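Local coordinates for protein induced by osmotic stress (Scheffersomyces stipitis, PDB 5YWN) that binds NADP(+) and probably reduces haloketones, as an oxidoreductase of the dihydroflavonol-4-reductase subfamily classed with cinnamyl-alcohol dehydrogenases, at residues V84-E89 with H158-Y163; A173-V178 with L187-P192; T234-R239 with F313-F318. The protein carries 1 engineered substitution. One frame throughout, in Å; residues are numbered along the deposited sequence.

Contact 1. Residues V84-E89 with H158-Y163. With NAP (NADP nicotinamide-adenine-dinucleotide phosphate), chain B.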
loop_
_atom_site.group_PDB
_atom_site.type_symbol
_atom_site.label_atom_id
_atom_site.label_comp_id
_atom_site.label_asym_id
_atom_site.label_seq_id
_atom_site.Cartn_x
_atom_site.Cartn_y
_atom_site.Cartn_z
ATOM N N VAL A 84 -1.882 4.211 9.391
ATOM C CA VAL A 84 -1.489 2.867 9.577
ATOM C C VAL A 84 -0.982 2.576 10.993
ATOM O O VAL A 84 -0.294 1.660 11.178
ATOM C CB VAL A 84 -0.503 2.420 8.459
ATOM C CG1 VAL A 84 -1.163 2.447 7.089
ATOM C CG2 VAL A 84 0.701 3.327 8.427
ATOM N N THR A 85 -1.329 3.385 11.963
ATOM C CA THR A 85 -0.902 3.177 13.319
ATOM C C THR A 85 -2.071 2.632 14.098
ATOM O O THR A 85 -3.091 3.272 14.201
ATOM C CB THR A 85 -0.428 4.477 13.963
ATOM O OG1 THR A 85 0.651 5.019 13.239
ATOM C CG2 THR A 85 0.068 4.234 15.359
ATOM N N PHE A 86 -1.912 1.406 14.577
ATOM C CA PHE A 86 -2.943 0.700 15.277
ATOM C C PHE A 86 -3.112 0.979 16.754
ATOM O O PHE A 86 -4.094 0.610 17.318
ATOM C CB PHE A 86 -2.784 -0.756 15.065
ATOM C CG PHE A 86 -2.652 -1.121 13.661
ATOM C CD1 PHE A 86 -3.548 -0.676 12.747
ATOM C CD2 PHE A 86 -1.611 -1.870 13.244
ATOM C CE1 PHE A 86 -3.426 -0.974 11.431
ATOM C CE2 PHE A 86 -1.471 -2.180 11.933
ATOM C CZ PHE A 86 -2.387 -1.739 11.019
ATOM N N GLU A 87 -2.149 1.624 17.364
ATOM C CA GLU A 87 -2.257 1.831 18.744
ATOM C C GLU A 87 -2.515 3.293 18.958
ATOM O O GLU A 87 -1.654 4.121 18.782
ATOM C CB GLU A 87 -0.988 1.321 19.383
ATOM C CG GLU A 87 0.208 2.207 19.180
ATOM C CD GLU A 87 0.980 1.978 17.902
ATOM O OE1 GLU A 87 0.515 1.256 16.987
ATOM O OE2 GLU A 87 2.087 2.561 17.841
ATOM N N VAL A 88 -3.745 3.601 19.305
ATOM C CA VAL A 88 -4.187 4.965 19.349
ATOM C C VAL A 88 -5.067 5.271 20.541
ATOM O O VAL A 88 -5.665 4.391 21.101
ATOM C CB VAL A 88 -4.931 5.329 18.047
ATOM C CG1 VAL A 88 -4.036 5.089 16.850
ATOM C CG2 VAL A 88 -6.184 4.520 17.915
ATOM N N GLU A 89 -5.098 6.517 20.951
ATOM C CA GLU A 89 -6.062 6.926 21.953
ATOM C C GLU A 89 -7.511 6.857 21.495
ATOM O O GLU A 89 -8.337 6.454 22.226
ATOM C CB GLU A 89 -5.765 8.346 22.465
ATOM C CG GLU A 89 -6.704 8.861 23.551
ATOM C CD GLU A 89 -6.715 10.386 23.709
ATOM O OE1 GLU A 89 -7.446 11.083 22.986
ATOM O OE2 GLU A 89 -6.012 10.897 24.582
ATOM N N HIS A 158 -11.278 -1.228 18.570
ATOM C CA HIS A 158 -9.865 -1.191 18.696
ATOM C C HIS A 158 -9.132 -1.011 17.384
ATOM O O HIS A 158 -9.684 -1.169 16.348
ATOM C CB HIS A 158 -9.352 -2.375 19.459
ATOM C CG HIS A 158 -9.579 -3.671 18.791
ATOM N ND1 HIS A 158 -8.646 -4.252 17.983
ATOM C CD2 HIS A 158 -10.613 -4.530 18.850
ATOM C CE1 HIS A 158 -9.097 -5.417 17.570
ATOM N NE2 HIS A 158 -10.291 -5.604 18.076
ATOM N N GLY A 159 -7.856 -0.743 17.503
ATOM C CA GLY A 159 -7.061 -0.198 16.443
ATOM C C GLY A 159 -7.003 -1.034 15.198
ATOM O O GLY A 159 -7.177 -0.508 14.161
ATOM N N VAL A 160 -6.827 -2.322 15.318
ATOM C CA VAL A 160 -6.819 -3.168 14.161
ATOM C C VAL A 160 -8.132 -3.178 13.412
ATOM O O VAL A 160 -8.133 -3.011 12.261
ATOM C CB VAL A 160 -6.374 -4.606 14.506
ATOM C CG1 VAL A 160 -6.544 -5.546 13.354
ATOM C CG2 VAL A 160 -4.944 -4.627 14.967
ATOM N N LEU A 161 -9.232 -3.347 14.119
ATOM C CA LEU A 161 -10.547 -3.278 13.549
ATOM C C LEU A 161 -10.837 -1.923 12.966
ATOM O O LEU A 161 -11.442 -1.842 11.988
ATOM C CB LEU A 161 -11.607 -3.662 14.527
ATOM C CG LEU A 161 -11.858 -5.134 14.753
ATOM C CD1 LEU A 161 -13.012 -5.445 15.650
ATOM C CD2 LEU A 161 -11.835 -5.945 13.496
ATOM N N ALA A 162 -10.348 -0.881 13.581
ATOM C CA ALA A 162 -10.466 0.429 13.063
ATOM C C ALA A 162 -9.780 0.578 11.707
ATOM O O ALA A 162 -10.324 1.141 10.861
ATOM C CB ALA A 162 -9.944 1.419 14.035
ATOM N N TYR A 163 -8.603 0.012 11.531
ATOM C CA TYR A 163 -7.921 0.041 10.241
ATOM C C TYR A 163 -8.721 -0.678 9.196
ATOM O O TYR A 163 -8.912 -0.165 8.177
ATOM C CB TYR A 163 -6.521 -0.535 10.290
ATOM C CG TYR A 163 -5.826 -0.588 8.958
ATOM C CD1 TYR A 163 -5.301 0.526 8.393
ATOM C CD2 TYR A 163 -5.724 -1.757 8.271
ATOM C CE1 TYR A 163 -4.680 0.475 7.182
ATOM C CE2 TYR A 163 -5.080 -1.825 7.062
ATOM C CZ TYR A 163 -4.579 -0.696 6.517
ATOM O OH TYR A 163 -3.987 -0.773 5.343
HETATM P PA NAP B . 3.119 3.792 5.714
HETATM O O1A NAP B . 4.471 3.362 5.198
HETATM O O2A NAP B . 2.958 4.199 7.159
HETATM O O5B NAP B . 2.587 4.998 4.789
HETATM C C5B NAP B . 1.585 5.891 5.270
HETATM C C4B NAP B . 1.891 7.309 4.802
HETATM O O4B NAP B . 0.694 8.094 4.801
HETATM C C3B NAP B . 2.897 7.994 5.713
HETATM O O3B NAP B . 4.081 8.344 4.989
HETATM C C2B NAP B . 2.211 9.235 6.250
HETATM O O2B NAP B . 2.931 10.409 5.886
HETATM C C1B NAP B . 0.817 9.247 5.640
HETATM N N9A NAP B . -0.209 9.209 6.712
HETATM C C8A NAP B . -0.413 8.188 7.567
HETATM N N7A NAP B . -1.428 8.475 8.422
HETATM C C5A NAP B . -1.889 9.702 8.117
HETATM C C6A NAP B . -2.946 10.606 8.625
HETATM N N6A NAP B . -3.738 10.244 9.664
HETATM N N1A NAP B . -3.093 11.804 8.018
HETATM C C2A NAP B . -2.318 12.185 6.984
HETATM N N3A NAP B . -1.341 11.409 6.478
HETATM C C4A NAP B . -1.081 10.182 6.988
HETATM O O3 NAP B . 2.063 2.617 5.400
HETATM P PN NAP B . 2.235 1.692 4.094
HETATM O O1N NAP B . 2.442 0.267 4.549
HETATM O O2N NAP B . 3.246 2.345 3.181
HETATM O O5D NAP B . 0.787 1.793 3.397
HETATM C C5D NAP B . 0.593 2.616 2.249
HETATM C C4D NAP B . -0.870 2.574 1.823
HETATM O O4D NAP B . -1.165 1.325 1.191
HETATM C C3D NAP B . -1.807 2.728 3.012
HETATM O O3D NAP B . -2.583 3.924 2.894
HETATM C C2D NAP B . -2.702 1.505 3.007
HETATM O O2D NAP B . -4.079 1.884 2.909
HETATM C C1D NAP B . -2.284 0.675 1.803
HETATM N N1N NAP B . -1.922 -0.682 2.226
HETATM C C2N NAP B . -0.650 -0.961 2.542
HETATM C C3N NAP B . -0.286 -2.240 2.946
HETATM C C7N NAP B . 1.140 -2.545 3.297
HETATM O O7N NAP B . 1.403 -3.583 3.882
HETATM N N7N NAP B . 2.086 -1.670 2.960
HETATM C C4N NAP B . -1.253 -3.232 3.022
HETATM C C5N NAP B . -2.562 -2.917 2.690
HETATM C C6N NAP B . -2.873 -1.623 2.292
HETATM P P2B NAP B . 4.078 10.995 6.851
HETATM O O1X NAP B . 4.107 12.470 6.528
HETATM O O2X NAP B . 3.587 10.671 8.240
HETATM O O3X NAP B . 5.321 10.242 6.439
#
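V84 packs against Y163, the two side chains running alongside each other, and its CG1 comes 4.0 Å from Y163 CE1. The same methyl lies near O3, the oxygen bridging the cofactor's two phosphates. Two residues on, F86 gives the largest share of the buried surface. Its CE1 touches Y163 CB at 3.3 Å, and the ring rim is directed at one face of Y163 in an offset edge-to-face pair, centroids 5.4 Å apart and planes at 75°. With F86 CG set anti to the carbonyl carbon (chi1 -51°), the ring turns in over the first turn of helix 159-181, with V160 CG2 a looser neighbour of CG. This is the nucleotide-binding part of a Rossmann-fold, extended short-chain reductase: the loop after strand 74-79 meets the helix whose Y163 and K167 both bind NADP(+), matching the YxxxK motif of that superfamily. The hydroxyl of Y163 lies 3.4 Å from C6N of the nicotinamide. The F86 backbone has its own partner: G159 CA approaches F86 O at 3.2 Å in a nearly straight CA-H...O contact, 170° at the hydrogen. G159 has no side chain, which is what lets its CA come this close to the F86 carbonyl. Farther along the loop, V88 touches E94 on helix 91-113.

Contact 2. Residues A173-V178 with L187-P192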
loop_
_atom_site.group_PDB
_atom_site.type_symbol
_atom_site.label_atom_id
_atom_site.label_comp_id
_atom_site.label_asym_id
_atom_site.label_seq_id
_atom_site.Cartn_x
_atom_site.Cartn_y
_atom_site.Cartn_z
ATOM N N ALA A 173 -16.840 5.042 0.102
ATOM C CA ALA A 173 -17.052 6.436 -0.080
ATOM C C ALA A 173 -16.536 6.921 -1.436
ATOM O O ALA A 173 -17.174 7.650 -2.077
ATOM C CB ALA A 173 -16.441 7.223 1.041
ATOM N N ALA A 174 -15.392 6.428 -1.846
ATOM C CA ALA A 174 -14.831 6.766 -3.135
ATOM C C ALA A 174 -15.753 6.310 -4.288
ATOM O O ALA A 174 -16.094 7.080 -5.107
ATOM C CB ALA A 174 -13.460 6.177 -3.279
ATOM N N TRP A 175 -16.211 5.075 -4.242
ATOM C CA TRP A 175 -17.152 4.575 -5.211
ATOM C C TRP A 175 -18.474 5.349 -5.173
ATOM O O TRP A 175 -19.020 5.667 -6.190
ATOM C CB TRP A 175 -17.358 3.078 -5.099
ATOM C CG TRP A 175 -16.124 2.274 -5.447
ATOM C CD1 TRP A 175 -15.447 1.478 -4.636
ATOM C CD2 TRP A 175 -15.443 2.247 -6.684
ATOM N NE1 TRP A 175 -14.402 0.934 -5.255
ATOM C CE2 TRP A 175 -14.350 1.388 -6.525
ATOM C CE3 TRP A 175 -15.632 2.866 -7.906
ATOM C CZ2 TRP A 175 -13.474 1.116 -7.532
ATOM C CZ3 TRP A 175 -14.758 2.608 -8.907
ATOM C CH2 TRP A 175 -13.688 1.728 -8.718
ATOM N N GLU A 176 -18.920 5.688 -3.985
ATOM C CA GLU A 176 -20.106 6.471 -3.822
ATOM C C GLU A 176 -19.980 7.870 -4.445
ATOM O O GLU A 176 -20.865 8.319 -5.066
ATOM C CB GLU A 176 -20.524 6.587 -2.380
ATOM C CG GLU A 176 -21.887 7.176 -2.216
ATOM C CD GLU A 176 -22.020 8.037 -0.985
ATOM O OE1 GLU A 176 -21.400 7.728 0.063
ATOM O OE2 GLU A 176 -22.759 9.030 -1.051
ATOM N N PHE A 177 -18.841 8.495 -4.279
ATOM C CA PHE A 177 -18.609 9.790 -4.827
ATOM C C PHE A 177 -18.724 9.760 -6.334
ATOM O O PHE A 177 -19.332 10.592 -6.895
ATOM C CB PHE A 177 -17.218 10.273 -4.440
ATOM C CG PHE A 177 -16.857 11.626 -4.964
ATOM C CD1 PHE A 177 -16.295 11.773 -6.209
ATOM C CD2 PHE A 177 -17.047 12.724 -4.207
ATOM C CE1 PHE A 177 -15.942 12.986 -6.677
ATOM C CE2 PHE A 177 -16.696 13.956 -4.665
ATOM C CZ PHE A 177 -16.157 14.088 -5.905
ATOM N N VAL A 178 -18.140 8.773 -6.944
ATOM C CA VAL A 178 -18.163 8.676 -8.356
ATOM C C VAL A 178 -19.595 8.543 -8.829
ATOM O O VAL A 178 -19.952 9.161 -9.757
ATOM C CB VAL A 178 -17.291 7.512 -8.873
ATOM C CG1 VAL A 178 -17.547 7.230 -10.320
ATOM C CG2 VAL A 178 -15.826 7.787 -8.675
ATOM N N LEU A 187 -12.278 6.350 -11.766
ATOM C CA LEU A 187 -11.683 5.861 -10.569
ATOM C C LEU A 187 -11.318 4.414 -10.694
ATOM O O LEU A 187 -11.994 3.658 -11.304
ATOM C CB LEU A 187 -12.605 6.031 -9.374
ATOM C CG LEU A 187 -12.239 5.433 -8.007
ATOM C CD1 LEU A 187 -10.987 6.040 -7.447
ATOM C CD2 LEU A 187 -13.366 5.541 -6.999
ATOM N N SER A 188 -10.241 4.071 -10.067
ATOM C CA SER A 188 -9.873 2.702 -9.886
ATOM C C SER A 188 -9.210 2.489 -8.529
ATOM O O SER A 188 -8.730 3.400 -7.972
ATOM C CB SER A 188 -9.016 2.238 -11.041
ATOM O OG SER A 188 -7.814 2.891 -11.090
ATOM N N THR A 189 -9.236 1.272 -8.012
ATOM C CA THR A 189 -8.631 0.989 -6.728
ATOM C C THR A 189 -7.625 -0.112 -6.833
ATOM O O THR A 189 -7.721 -0.943 -7.664
ATOM C CB THR A 189 -9.640 0.643 -5.582
ATOM O OG1 THR A 189 -10.153 -0.671 -5.730
ATOM C CG2 THR A 189 -10.760 1.635 -5.490
ATOM N N VAL A 190 -6.670 -0.084 -5.935
ATOM C CA VAL A 190 -5.731 -1.157 -5.745
ATOM C C VAL A 190 -5.858 -1.722 -4.321
ATOM O O VAL A 190 -5.785 -1.013 -3.378
ATOM C CB VAL A 190 -4.320 -0.723 -6.105
ATOM C CG1 VAL A 190 -3.331 -1.816 -5.844
ATOM C CG2 VAL A 190 -4.257 -0.253 -7.526
ATOM N N ASN A 191 -6.052 -3.011 -4.219
ATOM C CA ASN A 191 -6.378 -3.679 -2.974
ATOM C C ASN A 191 -5.313 -4.744 -2.605
ATOM O O ASN A 191 -5.408 -5.890 -2.916
ATOM C CB ASN A 191 -7.787 -4.286 -3.016
ATOM C CG ASN A 191 -8.861 -3.272 -3.274
ATOM O OD1 ASN A 191 -8.878 -2.646 -4.256
ATOM N ND2 ASN A 191 -9.739 -3.130 -2.350
ATOM N N PRO A 192 -4.243 -4.294 -1.995
ATOM C CA PRO A 192 -3.154 -5.190 -1.622
ATOM C C PRO A 192 -3.324 -5.948 -0.313
ATOM O O PRO A 192 -3.957 -5.515 0.577
ATOM C CB PRO A 192 -1.946 -4.275 -1.529
ATOM C CG PRO A 192 -2.430 -2.959 -1.777
ATOM C CD PRO A 192 -3.889 -2.926 -1.704
#
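Helix segment 173-178 and strand segment 187-192 run almost antiparallel, at 169°, with their axes 9.5 Å apart. They are consecutive elements of the Rossmann fold: helix 159-181 packs on the central parallel sheet, and after a short turn the chain enters it as strand 186-192. L187 carries the interface. With its CG anti to the backbone N (chi1 173°), the side chain rises toward the helix and puts CD2 among three residues, 3.8 Å from A174 CB, 3.7 Å from V178 CG2 and over one face of the W175 indole. The last is a CH-pi contact, CD2 lying 3.8 Å from the centroid of the six-membered ring and 19° off its normal. The indole reaches further along the strand, its CH2 passing S188 CA while NE1 is hydrogen-bonded to E171 one turn earlier on the helix. T189 faces the helix too, its CG2 coming 3.4 Å from W175 CZ2. Replacing W175 by an alanine takes the indole away and would probably open a gap beside L187 CD2 and T189 CG2 and leave E171 without its indole donor. The threonine hydroxyl turns to its own strand, where T189 OG1 donates to N191 OD1 at 2.8 Å, in the carbonyl plane.

Contact 3. Residues T234-R239 with F313-F318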
loop_
_atom_site.group_PDB
_atom_site.type_symbol
_atom_site.label_atom_id
_atom_site.label_comp_id
_atom_site.label_asym_id
_atom_site.label_seq_id
_atom_site.Cartn_x
_atom_site.Cartn_y
_atom_site.Cartn_z
ATOM N N THR A 234 -0.934 -13.806 3.266
ATOM C CA THR A 234 -0.567 -13.670 1.893
ATOM C C THR A 234 0.260 -12.398 1.694
ATOM O O THR A 234 0.077 -11.439 2.362
ATOM C CB THR A 234 -1.811 -13.758 0.971
ATOM O OG1 THR A 234 -1.427 -14.113 -0.323
ATOM C CG2 THR A 234 -2.457 -12.539 0.850
ATOM N N PHE A 235 1.159 -12.436 0.742
ATOM C CA PHE A 235 2.048 -11.331 0.442
ATOM C C PHE A 235 1.884 -10.809 -0.975
ATOM O O PHE A 235 1.487 -11.507 -1.823
ATOM C CB PHE A 235 3.533 -11.664 0.784
ATOM C CG PHE A 235 4.430 -11.871 -0.407
ATOM C CD1 PHE A 235 4.297 -12.974 -1.170
ATOM C CD2 PHE A 235 5.229 -10.890 -0.833
ATOM C CE1 PHE A 235 5.043 -13.151 -2.285
ATOM C CE2 PHE A 235 5.985 -11.048 -1.930
ATOM C CZ PHE A 235 5.891 -12.188 -2.661
ATOM N N ILE A 236 2.343 -9.601 -1.160
ATOM C CA ILE A 236 2.611 -9.035 -2.445
ATOM C C ILE A 236 3.826 -8.126 -2.397
ATOM O O ILE A 236 3.986 -7.401 -1.486
ATOM C CB ILE A 236 1.358 -8.342 -3.032
ATOM C CG1 ILE A 236 1.591 -7.854 -4.444
ATOM C CG2 ILE A 236 0.852 -7.235 -2.155
ATOM C CD1 ILE A 236 1.630 -8.896 -5.504
ATOM N N ASP A 237 4.661 -8.218 -3.401
ATOM C CA ASP A 237 5.843 -7.379 -3.525
ATOM C C ASP A 237 5.517 -5.912 -3.826
ATOM O O ASP A 237 4.694 -5.598 -4.598
ATOM C CB ASP A 237 6.864 -7.921 -4.507
ATOM C CG ASP A 237 8.142 -7.152 -4.496
ATOM O OD1 ASP A 237 8.177 -6.050 -4.983
ATOM O OD2 ASP A 237 9.093 -7.640 -3.986
ATOM N N VAL A 238 6.229 -5.048 -3.170
ATOM C CA VAL A 238 5.972 -3.638 -3.236
ATOM C C VAL A 238 6.102 -3.125 -4.677
ATOM O O VAL A 238 5.364 -2.308 -5.077
ATOM C CB VAL A 238 6.816 -2.843 -2.228
ATOM C CG1 VAL A 238 8.259 -2.913 -2.573
ATOM C CG2 VAL A 238 6.401 -1.394 -2.184
ATOM N N ARG A 239 7.049 -3.650 -5.408
ATOM C CA ARG A 239 7.272 -3.285 -6.756
ATOM C C ARG A 239 6.110 -3.677 -7.678
ATOM O O ARG A 239 5.792 -2.983 -8.571
ATOM C CB ARG A 239 8.610 -3.745 -7.243
ATOM C CG ARG A 239 9.760 -3.182 -6.457
ATOM C CD ARG A 239 10.992 -4.034 -6.567
ATOM N NE ARG A 239 10.920 -5.231 -5.772
ATOM C CZ ARG A 239 11.893 -6.108 -5.658
ATOM N NH1 ARG A 239 13.030 -5.927 -6.279
ATOM N NH2 ARG A 239 11.734 -7.152 -4.937
ATOM N N PHE A 313 1.285 -8.667 -16.114
ATOM C CA PHE A 313 2.636 -9.008 -15.753
ATOM C C PHE A 313 2.695 -10.045 -14.656
ATOM O O PHE A 313 1.769 -10.252 -13.981
ATOM C CB PHE A 313 3.477 -7.784 -15.414
ATOM C CG PHE A 313 2.961 -6.993 -14.267
ATOM C CD1 PHE A 313 3.285 -7.328 -12.991
ATOM C CD2 PHE A 313 2.167 -5.907 -14.483
ATOM C CE1 PHE A 313 2.801 -6.616 -11.940
ATOM C CE2 PHE A 313 1.685 -5.184 -13.442
ATOM C CZ PHE A 313 2.002 -5.528 -12.165
ATOM N N GLU A 314 3.822 -10.698 -14.532
ATOM C CA GLU A 314 4.083 -11.680 -13.524
ATOM C C GLU A 314 4.665 -11.049 -12.248
ATOM O O GLU A 314 5.393 -10.097 -12.315
ATOM C CB GLU A 314 5.019 -12.749 -14.052
ATOM C CG GLU A 314 4.415 -13.684 -15.064
ATOM C CD GLU A 314 3.199 -14.426 -14.589
ATOM O OE1 GLU A 314 3.050 -14.747 -13.412
ATOM O OE2 GLU A 314 2.381 -14.703 -15.439
ATOM N N TYR A 315 4.286 -11.584 -11.112
ATOM C CA TYR A 315 4.717 -11.096 -9.825
ATOM C C TYR A 315 6.099 -11.600 -9.389
ATOM O O TYR A 315 6.505 -12.603 -9.774
ATOM C CB TYR A 315 3.675 -11.456 -8.766
ATOM C CG TYR A 315 2.286 -10.851 -8.892
ATOM C CD1 TYR A 315 2.078 -9.586 -9.418
ATOM C CD2 TYR A 315 1.191 -11.538 -8.443
ATOM C CE1 TYR A 315 0.818 -9.052 -9.507
ATOM C CE2 TYR A 315 -0.066 -11.025 -8.534
ATOM C CZ TYR A 315 -0.265 -9.788 -9.045
ATOM O OH TYR A 315 -1.512 -9.321 -9.122
ATOM N N PHE A 316 6.775 -10.838 -8.561
ATOM C CA PHE A 316 7.952 -11.245 -7.879
ATOM C C PHE A 316 7.556 -12.395 -6.955
ATOM O O PHE A 316 6.565 -12.348 -6.325
ATOM C CB PHE A 316 8.498 -10.097 -7.048
ATOM C CG PHE A 316 9.297 -9.092 -7.810
ATOM C CD1 PHE A 316 10.613 -9.290 -8.041
ATOM C CD2 PHE A 316 8.722 -7.971 -8.295
ATOM C CE1 PHE A 316 11.368 -8.368 -8.724
ATOM C CE2 PHE A 316 9.453 -7.048 -8.984
ATOM C CZ PHE A 316 10.785 -7.240 -9.191
ATOM N N ASP A 317 8.357 -13.425 -6.918
ATOM C CA ASP A 317 8.134 -14.499 -5.986
ATOM C C ASP A 317 8.584 -14.147 -4.578
ATOM O O ASP A 317 9.276 -13.230 -4.388
ATOM C CB ASP A 317 8.658 -15.817 -6.515
ATOM C CG ASP A 317 10.134 -16.005 -6.330
ATOM O OD1 ASP A 317 10.785 -15.200 -5.738
ATOM O OD2 ASP A 317 10.644 -17.048 -6.752
ATOM N N PHE A 318 8.139 -14.907 -3.620
ATOM C CA PHE A 318 8.331 -14.593 -2.225
ATOM C C PHE A 318 9.803 -14.530 -1.816
ATOM O O PHE A 318 10.214 -13.647 -1.153
ATOM C CB PHE A 318 7.570 -15.598 -1.372
ATOM C CG PHE A 318 7.836 -15.488 0.081
ATOM C CD1 PHE A 318 7.173 -14.587 0.834
ATOM C CD2 PHE A 318 8.709 -16.316 0.689
ATOM C CE1 PHE A 318 7.414 -14.473 2.167
ATOM C CE2 PHE A 318 8.963 -16.209 2.027
ATOM C CZ PHE A 318 8.318 -15.291 2.765
HETATM O O HOH W 1 4.689 -10.279 -5.679
#
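Strand 234-237 turns directly into helix 238-250, and the loop 313-318 passes it with the touching parts directed 126° apart; D237 and F316 have CA atoms 6.2 Å from each other. No direct hydrogen bond joins the segments, but one water accepts from D237 N and donates to F316 O, at 3.1 and 2.9 Å. F235 presents a ring face to the edge of F318, planes at 81°, and its CZ reaches F318 CA at 3.5 Å. I236 CD1 sits almost exactly over the centre of the Y315 ring, 3.8 Å from its centroid, a CH-pi contact. Here the Rossmann-fold part of the chain, through strand 234-237 paired with 194-196, meets the C-terminal region, for the loop leads into helix 318-332, and I236 also lies beside I195, which binds NADP(+). D237 is the N-cap of helix 238-250: its CG, anti to the backbone N, brings the carboxylate round to R239, and OD1 takes R239 N at 2.7 Å. With R239 NE on D237 OD1 and NH2 on OD2 at 2.8 Å, the guanidinium holds the carboxylate side-on in a salt bridge. That double hold fixes the rotation of the guanidinium, which lies flat on F316, planes 9° apart and centres 4.0 Å apart, as a stacked cation-pi pair. R239 NH1 has a further salt bridge to D324 on helix 318-332, while S321 of that helix hydrogen-bonds D237 OD2.

Contact 2 is the buried one, an apolar helix-on-sheet interface; contact 1 lies nearer the surface, where a loop covers the start of helix 159-181 beside the cofactor, and contact 3 is partly buried. Contacts 1 and 2 share that helix, one at its N-terminal turn and the other towards its C-terminal end, their centres 22 Å apart. Contacts 1 and 3 lie on opposite sides of the chain's centre. Both use an edge-to-face aromatic pair, yet only contact 3 adds an ion pair and a bridging water. Contacts 2 and 3 meet directly, P192 CB lying 4.1 Å from I236 CG2.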